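Local structure of protelomerase (Agrobacterium tumefaciens, 4F43) at residues A[121-127]-A[249-254]; A[141-145]-A[240-244]. The protein generates and protects the hairpin ends of the linear chromosome, probably by cutting DNA and rejoining the strands as closed hairpins. The protein carries 1 engineered substitution. All blocks are in the same frame, centred on the assembly; numbering follows the deposited sequence.

Contact 1: residues A[121-127]-A[249-254]; sequences FENYRQV and FEDVWP
Phe121 points the edge of its ring, CZ foremost, at the face of the six-membered ring of Trp253. The centroids lie 4.9 Å apart and the planes are turned by 66°, a T-shaped pair. Pro254 closes over one face of the same phenyl group: its CD lies 3.9 Å from the centroid of the Phe121 ring, a CH-pi contact. Further along, CG1 of Val127, swung away from its own backbone N (chi1 174°), reaches CE1 of Phe249 at 3.6 Å, while CG2 of Val127 meets CG2 of Val252 at 3.8 Å. Phe121, Val127, Phe249, Trp253 and Pro254 are all buried; Val252 lies at the border, partly exposed. Toward solvent the polar ties are slight: Asn123 CB lies against the carbonyl O of Val252 at 3.3 Å, but the hydrogen bond from Asn123 ND2 to that O is weak, at 3.5 Å, and the exposed Gln126 merely brushes the CG1 methyl of Val252 with its OE1. The contact packs the start of helix 124-134 on the loop that follows helix 230-248, within the catalytic domain. Helix 263-276 adds Leu267 beside Phe121 and Leu264 beside Val127, and strand 307-308 pairs in parallel with strand 119-120 next door.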
ATOM      1  N   PHE A 121      -8.749  18.921   8.640  1.00 33.49           N
ATOM      2  CA  PHE A 121      -9.654  17.801   8.862  1.00 37.46           C
ATOM      3  C   PHE A 121     -10.614  18.124  10.000  1.00 46.47           C
ATOM      4  O   PHE A 121     -10.462  17.626  11.115  1.00 43.06           O
ATOM      5  CB  PHE A 121      -8.855  16.540   9.188  1.00 28.76           C
ATOM      6  CG  PHE A 121      -9.472  15.277   8.659  1.00 33.35           C
ATOM      7  CD1 PHE A 121      -8.676  14.277   8.127  1.00 29.33           C
ATOM      8  CD2 PHE A 121     -10.843  15.088   8.693  1.00 38.89           C
ATOM      9  CE1 PHE A 121      -9.236  13.111   7.636  1.00 30.45           C
ATOM     10  CE2 PHE A 121     -11.412  13.924   8.208  1.00 35.08           C
ATOM     11  CZ  PHE A 121     -10.608  12.935   7.678  1.00 31.90           C
ATOM     12  N   GLU A 122     -11.606  18.957   9.706  1.00 51.16           N
ATOM     13  CA  GLU A 122     -12.505  19.484  10.729  1.00 45.33           C
ATOM     14  C   GLU A 122     -13.389  18.437  11.407  1.00 42.15           C
ATOM     15  O   GLU A 122     -13.518  18.427  12.631  1.00 37.53           O
ATOM     16  CB  GLU A 122     -13.353  20.623  10.158  1.00 41.32           C
ATOM     17  CG  GLU A 122     -12.613  21.947  10.087  1.00 53.19           C
ATOM     18  CD  GLU A 122     -12.949  22.740   8.841  1.00 64.77           C
ATOM     19  OE1 GLU A 122     -13.595  22.178   7.932  1.00 74.92           O
ATOM     20  OE2 GLU A 122     -12.561  23.926   8.771  1.00 59.60           O
ATOM     21  N   ASN A 123     -13.992  17.559  10.615  1.00 36.00           N
ATOM     22  CA  ASN A 123     -14.912  16.560  11.152  1.00 43.83           C
ATOM     23  C   ASN A 123     -14.254  15.198  11.356  1.00 39.27           C
ATOM     24  O   ASN A 123     -14.865  14.163  11.090  1.00 45.84           O
ATOM     25  CB  ASN A 123     -16.126  16.414  10.234  1.00 46.95           C
ATOM     26  CG  ASN A 123     -16.781  17.745   9.912  1.00 41.37           C
ATOM     27  OD1 ASN A 123     -16.915  18.611  10.777  1.00 43.75           O
ATOM     28  ND2 ASN A 123     -17.188  17.916   8.659  1.00 34.44           N
ATOM     29  N   TYR A 124     -13.013  15.197  11.834  1.00 35.62           N
ATOM     30  CA  TYR A 124     -12.259  13.952  11.973  1.00 36.95           C
ATOM     31  C   TYR A 124     -12.761  13.077  13.122  1.00 36.55           C
ATOM     32  O   TYR A 124     -12.686  11.848  13.052  1.00 42.14           O
ATOM     33  CB  TYR A 124     -10.757  14.230  12.114  1.00 34.99           C
ATOM     34  CG  TYR A 124     -10.314  14.655  13.496  1.00 31.48           C
ATOM     35  CD1 TYR A 124      -9.786  13.732  14.390  1.00 32.46           C
ATOM     36  CD2 TYR A 124     -10.409  15.980  13.905  1.00 33.16           C
ATOM     37  CE1 TYR A 124      -9.375  14.111  15.652  1.00 33.66           C
ATOM     38  CE2 TYR A 124      -9.999  16.369  15.166  1.00 33.29           C
ATOM     39  CZ  TYR A 124      -9.483  15.431  16.034  1.00 33.57           C
ATOM     40  OH  TYR A 124      -9.074  15.814  17.290  1.00 36.12           O
ATOM     41  N   ARG A 125     -13.270  13.712  14.174  1.00 35.27           N
ATOM     42  CA  ARG A 125     -13.823  12.987  15.316  1.00 47.65           C
ATOM     43  C   ARG A 125     -15.000  12.122  14.881  1.00 46.10           C
ATOM     44  O   ARG A 125     -15.166  10.990  15.345  1.00 34.32           O
ATOM     45  CB  ARG A 125     -14.266  13.961  16.410  1.00 44.81           C
ATOM     46  CG  ARG A 125     -13.136  14.756  17.043  1.00 49.81           C
ATOM     47  CD  ARG A 125     -13.664  15.709  18.103  1.00 56.99           C
ATOM     48  NE  ARG A 125     -12.586  16.369  18.834  1.00 56.68           N
ATOM     49  CZ  ARG A 125     -12.029  15.886  19.939  1.00 55.21           C
ATOM     50  NH1 ARG A 125     -12.448  14.733  20.443  1.00 54.50           N
ATOM     51  NH2 ARG A 125     -11.052  16.553  20.539  1.00 56.67           N
ATOM     52  N   GLN A 126     -15.812  12.669  13.982  1.00 56.33           N
ATOM     53  CA  GLN A 126     -16.963  11.955  13.450  1.00 57.70           C
ATOM     54  C   GLN A 126     -16.513  10.737  12.654  1.00 61.39           C
ATOM     55  O   GLN A 126     -17.127   9.678  12.733  1.00 57.40           O
ATOM     56  CB  GLN A 126     -17.805  12.877  12.569  1.00 59.40           C
ATOM     57  CG  GLN A 126     -18.210  14.173  13.249  1.00 67.11           C
ATOM     58  CD  GLN A 126     -19.245  14.946  12.459  1.00 75.83           C
ATOM     59  OE1 GLN A 126     -20.142  14.362  11.850  1.00 79.71           O
ATOM     60  NE2 GLN A 126     -19.124  16.269  12.459  1.00 76.06           N
ATOM     61  N   VAL A 127     -15.435  10.894  11.892  1.00 51.49           N
ATOM     62  CA  VAL A 127     -14.880   9.798  11.106  1.00 45.14           C
ATOM     63  C   VAL A 127     -14.355   8.691  12.018  1.00 38.27           C
ATOM     64  O   VAL A 127     -14.620   7.505  11.793  1.00 39.31           O
ATOM     65  CB  VAL A 127     -13.740  10.286  10.188  1.00 38.02           C
ATOM     66  CG1 VAL A 127     -13.076   9.110   9.486  1.00 44.86           C
ATOM     67  CG2 VAL A 127     -14.264  11.292   9.176  1.00 21.45           C
ATOM     68  N   PHE A 249     -18.027   8.086   4.517  1.00 47.88           N
ATOM     69  CA  PHE A 249     -17.661   9.434   4.933  1.00 41.04           C
ATOM     70  C   PHE A 249     -17.984  10.450   3.841  1.00 39.03           C
ATOM     71  O   PHE A 249     -17.132  11.249   3.453  1.00 41.64           O
ATOM     72  CB  PHE A 249     -16.173   9.491   5.279  1.00 42.70           C
ATOM     73  CG  PHE A 249     -15.653   8.234   5.919  1.00 38.99           C
ATOM     74  CD1 PHE A 249     -15.804   8.018   7.278  1.00 34.62           C
ATOM     75  CD2 PHE A 249     -15.010   7.268   5.159  1.00 31.98           C
ATOM     76  CE1 PHE A 249     -15.326   6.862   7.867  1.00 22.04           C
ATOM     77  CE2 PHE A 249     -14.530   6.111   5.742  1.00 29.53           C
ATOM     78  CZ  PHE A 249     -14.688   5.907   7.096  1.00 22.90           C
ATOM     79  N   GLU A 250     -19.221  10.416   3.357  1.00 48.75           N
ATOM     80  CA  GLU A 250     -19.651  11.259   2.246  1.00 62.46           C
ATOM     81  C   GLU A 250     -19.624  12.753   2.567  1.00 68.07           C
ATOM     82  O   GLU A 250     -18.986  13.535   1.862  1.00 65.23           O
ATOM     83  CB  GLU A 250     -21.055  10.855   1.791  1.00 71.39           C
ATOM     84  CG  GLU A 250     -21.681  11.817   0.797  1.00 81.64           C
ATOM     85  CD  GLU A 250     -21.851  11.208  -0.578  1.00 87.07           C
ATOM     86  OE1 GLU A 250     -22.039   9.976  -0.665  1.00 89.03           O
ATOM     87  OE2 GLU A 250     -21.792  11.961  -1.573  1.00 88.11           O
ATOM     88  N   ASP A 251     -20.321  13.142   3.631  1.00 75.53           N
ATOM     89  CA  ASP A 251     -20.487  14.555   3.956  1.00 80.07           C
ATOM     90  C   ASP A 251     -19.703  15.001   5.188  1.00 72.20           C
ATOM     91  O   ASP A 251     -19.930  16.093   5.707  1.00 78.10           O
ATOM     92  CB  ASP A 251     -21.972  14.891   4.130  1.00 90.66           C
ATOM     93  CG  ASP A 251     -22.726  14.905   2.815  1.00 97.30           C
ATOM     94  OD1 ASP A 251     -22.233  15.530   1.852  1.00100.66           O
ATOM     95  OD2 ASP A 251     -23.806  14.282   2.740  1.00 97.27           O
ATOM     96  N   VAL A 252     -18.781  14.164   5.651  1.00 59.42           N
ATOM     97  CA  VAL A 252     -17.973  14.505   6.818  1.00 52.77           C
ATOM     98  C   VAL A 252     -16.494  14.637   6.465  1.00 56.06           C
ATOM     99  O   VAL A 252     -15.690  15.098   7.276  1.00 62.56           O
ATOM    100  CB  VAL A 252     -18.137  13.474   7.950  1.00 51.89           C
ATOM    101  CG1 VAL A 252     -19.595  13.377   8.369  1.00 49.03           C
ATOM    102  CG2 VAL A 252     -17.610  12.117   7.515  1.00 56.23           C
ATOM    103  N   TRP A 253     -16.144  14.231   5.250  1.00 55.05           N
ATOM    104  CA  TRP A 253     -14.769  14.317   4.778  1.00 47.43           C
ATOM    105  C   TRP A 253     -14.511  15.711   4.217  1.00 47.78           C
ATOM    106  O   TRP A 253     -15.406  16.308   3.617  1.00 53.52           O
ATOM    107  CB  TRP A 253     -14.518  13.254   3.704  1.00 42.65           C
ATOM    108  CG  TRP A 253     -13.071  12.913   3.503  1.00 37.80           C
ATOM    109  CD1 TRP A 253     -12.192  13.525   2.654  1.00 34.13           C
ATOM    110  CD2 TRP A 253     -12.336  11.873   4.159  1.00 39.16           C
ATOM    111  NE1 TRP A 253     -10.956  12.933   2.745  1.00 32.63           N
ATOM    112  CE2 TRP A 253     -11.018  11.916   3.663  1.00 45.81           C
ATOM    113  CE3 TRP A 253     -12.663  10.911   5.119  1.00 34.87           C
ATOM    114  CZ2 TRP A 253     -10.029  11.035   4.092  1.00 45.38           C
ATOM    115  CZ3 TRP A 253     -11.680  10.037   5.544  1.00 30.59           C
ATOM    116  CH2 TRP A 253     -10.379  10.105   5.031  1.00 35.98           C
ATOM    117  N   PRO A 254     -13.292  16.240   4.428  1.00 39.73           N
ATOM    118  CA  PRO A 254     -12.863  17.543   3.908  1.00 37.55           C
ATOM    119  C   PRO A 254     -13.238  17.756   2.443  1.00 35.02           C
ATOM    120  O   PRO A 254     -13.057  16.862   1.617  1.00 37.86           O
ATOM    121  CB  PRO A 254     -11.345  17.482   4.060  1.00 32.97           C
ATOM    122  CG  PRO A 254     -11.150  16.665   5.289  1.00 22.63           C
ATOM    123  CD  PRO A 254     -12.265  15.644   5.303  1.00 31.34           C
TER

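Contact 2: residues A[141-145]-A[240-244]; sequences LMIGI and LLRDT
Helices 140-151 and 230-248 of the ResT/TelK-type catalytic domain meet here, their short segments 141-145 and 240-244 crossing at -69° with the axes approaching to 11.1 Å, a spacing bridged by side chains alone. Leu141 carries much of the contact by splitting its two methyls. Its CG stands trans to the main-chain nitrogen (chi1 -177°), which lets both methyls reach helix 230-248: CD1 of Leu141 meets CD1 of Leu241 at 3.7 Å, whereas CD2 of Leu141 lies against CG of Leu240 and, tip to tip, 3.4 Å from OG1 of Thr244. Leu241 CD1 also touches CG1 of Ile145, the two side chains running alongside in opposite senses. The methyl of Thr244 faces a second pair: CD1 of Ile145 lies 3.6 Å from Thr244 CG2, and Met142, bent at chi2 (-59°), brings its CE to 3.7 Å from the same CG2. The hydroxyl turns back on its own helix, donating a 2.7 Å hydrogen bond from Thr244 OG1 to Leu240 O. That carbonyl also accepts from Thr244 N, and the two donors approach from opposite faces of its plane. No hydrogen bond crosses between the segments, and the interface is held by van der Waals packing. With its hydroxyl bonded to Leu240 O, Thr244 can set OG1 against a leucine methyl and CG2 against Met142 and Ile145.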
ATOM      1  N   LEU A 141     -16.191  -6.494   5.706  1.00 30.98           N
ATOM      2  CA  LEU A 141     -15.678  -5.331   4.995  1.00 39.18           C
ATOM      3  C   LEU A 141     -15.678  -4.107   5.905  1.00 44.53           C
ATOM      4  O   LEU A 141     -14.674  -3.399   6.017  1.00 51.36           O
ATOM      5  CB  LEU A 141     -16.520  -5.053   3.750  1.00 42.52           C
ATOM      6  CG  LEU A 141     -16.060  -3.902   2.853  1.00 40.93           C
ATOM      7  CD1 LEU A 141     -14.758  -4.258   2.154  1.00 38.16           C
ATOM      8  CD2 LEU A 141     -17.136  -3.542   1.842  1.00 41.67           C
ATOM      9  N   MET A 142     -16.814  -3.871   6.557  1.00 39.61           N
ATOM     10  CA  MET A 142     -16.967  -2.748   7.475  1.00 33.90           C
ATOM     11  C   MET A 142     -15.979  -2.841   8.631  1.00 39.58           C
ATOM     12  O   MET A 142     -15.332  -1.853   8.984  1.00 48.32           O
ATOM     13  CB  MET A 142     -18.397  -2.687   8.016  1.00 34.91           C
ATOM     14  CG  MET A 142     -19.460  -2.446   6.957  1.00 35.62           C
ATOM     15  SD  MET A 142     -19.215  -0.902   6.060  1.00 46.20           S
ATOM     16  CE  MET A 142     -20.727  -0.821   5.106  1.00 61.76           C
ATOM     17  N   ILE A 143     -15.869  -4.032   9.215  1.00 34.29           N
ATOM     18  CA  ILE A 143     -14.908  -4.286  10.280  1.00 33.52           C
ATOM     19  C   ILE A 143     -13.498  -3.969   9.797  1.00 34.79           C
ATOM     20  O   ILE A 143     -12.683  -3.422  10.542  1.00 34.01           O
ATOM     21  CB  ILE A 143     -14.959  -5.753  10.751  1.00 34.48           C
ATOM     22  CG1 ILE A 143     -16.381  -6.140  11.157  1.00 34.77           C
ATOM     23  CG2 ILE A 143     -13.995  -5.980  11.907  1.00 32.28           C
ATOM     24  CD1 ILE A 143     -16.499  -7.556  11.672  1.00 33.29           C
ATOM     25  N   GLY A 144     -13.224  -4.306   8.542  1.00 41.10           N
ATOM     26  CA  GLY A 144     -11.947  -3.998   7.927  1.00 38.00           C
ATOM     27  C   GLY A 144     -11.693  -2.504   7.852  1.00 35.01           C
ATOM     28  O   GLY A 144     -10.621  -2.035   8.228  1.00 42.04           O
ATOM     29  N   ILE A 145     -12.686  -1.761   7.369  1.00 28.21           N
ATOM     30  CA  ILE A 145     -12.594  -0.306   7.280  1.00 25.75           C
ATOM     31  C   ILE A 145     -12.325   0.321   8.645  1.00 22.91           C
ATOM     32  O   ILE A 145     -11.404   1.129   8.803  1.00 30.38           O
ATOM     33  CB  ILE A 145     -13.892   0.301   6.721  1.00 25.03           C
ATOM     34  CG1 ILE A 145     -14.235  -0.324   5.371  1.00 21.63           C
ATOM     35  CG2 ILE A 145     -13.766   1.813   6.602  1.00 22.86           C
ATOM     36  CD1 ILE A 145     -15.672  -0.121   4.966  1.00 27.71           C
ATOM     37  N   LEU A 240     -15.130  -2.455  -4.440  1.00 41.31           N
ATOM     38  CA  LEU A 240     -16.152  -2.517  -3.400  1.00 51.80           C
ATOM     39  C   LEU A 240     -15.744  -1.678  -2.192  1.00 56.18           C
ATOM     40  O   LEU A 240     -16.537  -0.892  -1.666  1.00 71.86           O
ATOM     41  CB  LEU A 240     -16.393  -3.967  -2.978  1.00 54.60           C
ATOM     42  CG  LEU A 240     -17.513  -4.213  -1.966  1.00 53.16           C
ATOM     43  CD1 LEU A 240     -18.851  -3.769  -2.533  1.00 53.32           C
ATOM     44  CD2 LEU A 240     -17.559  -5.680  -1.564  1.00 48.93           C
ATOM     45  N   LEU A 241     -14.499  -1.857  -1.761  1.00 46.55           N
ATOM     46  CA  LEU A 241     -13.928  -1.088  -0.662  1.00 37.61           C
ATOM     47  C   LEU A 241     -13.951   0.397  -1.009  1.00 34.35           C
ATOM     48  O   LEU A 241     -14.319   1.242  -0.185  1.00 43.75           O
ATOM     49  CB  LEU A 241     -12.489  -1.543  -0.402  1.00 37.93           C
ATOM     50  CG  LEU A 241     -11.735  -0.971   0.801  1.00 37.42           C
ATOM     51  CD1 LEU A 241     -12.260  -1.561   2.099  1.00 41.76           C
ATOM     52  CD2 LEU A 241     -10.244  -1.227   0.662  1.00 33.64           C
ATOM     53  N   ARG A 242     -13.567   0.697  -2.246  1.00 31.56           N
ATOM     54  CA  ARG A 242     -13.528   2.067  -2.742  1.00 35.01           C
ATOM     55  C   ARG A 242     -14.890   2.746  -2.674  1.00 47.22           C
ATOM     56  O   ARG A 242     -14.999   3.872  -2.199  1.00 51.14           O
ATOM     57  CB  ARG A 242     -12.996   2.102  -4.176  1.00 29.69           C
ATOM     58  CG  ARG A 242     -13.128   3.451  -4.859  1.00 16.15           C
ATOM     59  CD  ARG A 242     -12.357   3.471  -6.166  1.00 21.67           C
ATOM     60  NE  ARG A 242     -12.641   4.666  -6.956  1.00 30.96           N
ATOM     61  CZ  ARG A 242     -13.494   4.701  -7.974  1.00 41.46           C
ATOM     62  NH1 ARG A 242     -14.147   3.604  -8.330  1.00 41.98           N
ATOM     63  NH2 ARG A 242     -13.691   5.830  -8.639  1.00 37.65           N
ATOM     64  N   ASP A 243     -15.927   2.059  -3.144  1.00 51.64           N
ATOM     65  CA  ASP A 243     -17.271   2.635  -3.147  1.00 50.88           C
ATOM     66  C   ASP A 243     -17.910   2.677  -1.761  1.00 44.70           C
ATOM     67  O   ASP A 243     -18.727   3.556  -1.473  1.00 49.10           O
ATOM     68  CB  ASP A 243     -18.178   1.905  -4.139  1.00 56.38           C
ATOM     69  CG  ASP A 243     -18.194   2.567  -5.502  1.00 64.84           C
ATOM     70  OD1 ASP A 243     -17.321   2.243  -6.334  1.00 68.78           O
ATOM     71  OD2 ASP A 243     -19.077   3.419  -5.739  1.00 66.77           O
ATOM     72  N   THR A 244     -17.544   1.729  -0.905  1.00 38.50           N
ATOM     73  CA  THR A 244     -18.032   1.738   0.469  1.00 28.04           C
ATOM     74  C   THR A 244     -17.434   2.922   1.227  1.00 30.98           C
ATOM     75  O   THR A 244     -18.129   3.594   1.992  1.00 37.41           O
ATOM     76  CB  THR A 244     -17.728   0.420   1.196  1.00 29.01           C
ATOM     77  OG1 THR A 244     -18.250  -0.679   0.438  1.00 30.60           O
ATOM     78  CG2 THR A 244     -18.363   0.424   2.578  1.00 22.20           C
TER

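Overall arrangement
Both contacts belong to the catalytic domain, and their centres are about 17 Å apart. Both segments of contact 2 fall between the two segments of contact 1 in sequence. Helices 124-134 and 140-151 are consecutive, and helix 230-248 leads from residues 240-244 into residues 249-254; the contacts meet where Phe249 CZ packs 4.2 Å from Ile145 CG2. Their relation to the bound hairpin DNA differs: the nearest atom of contact 1 is about 8 Å from it, that of contact 2 about 3 Å. There Arg242, which takes no part in the packing against residues 141-145, forms a salt bridge to a phosphate and packs on a thymine base.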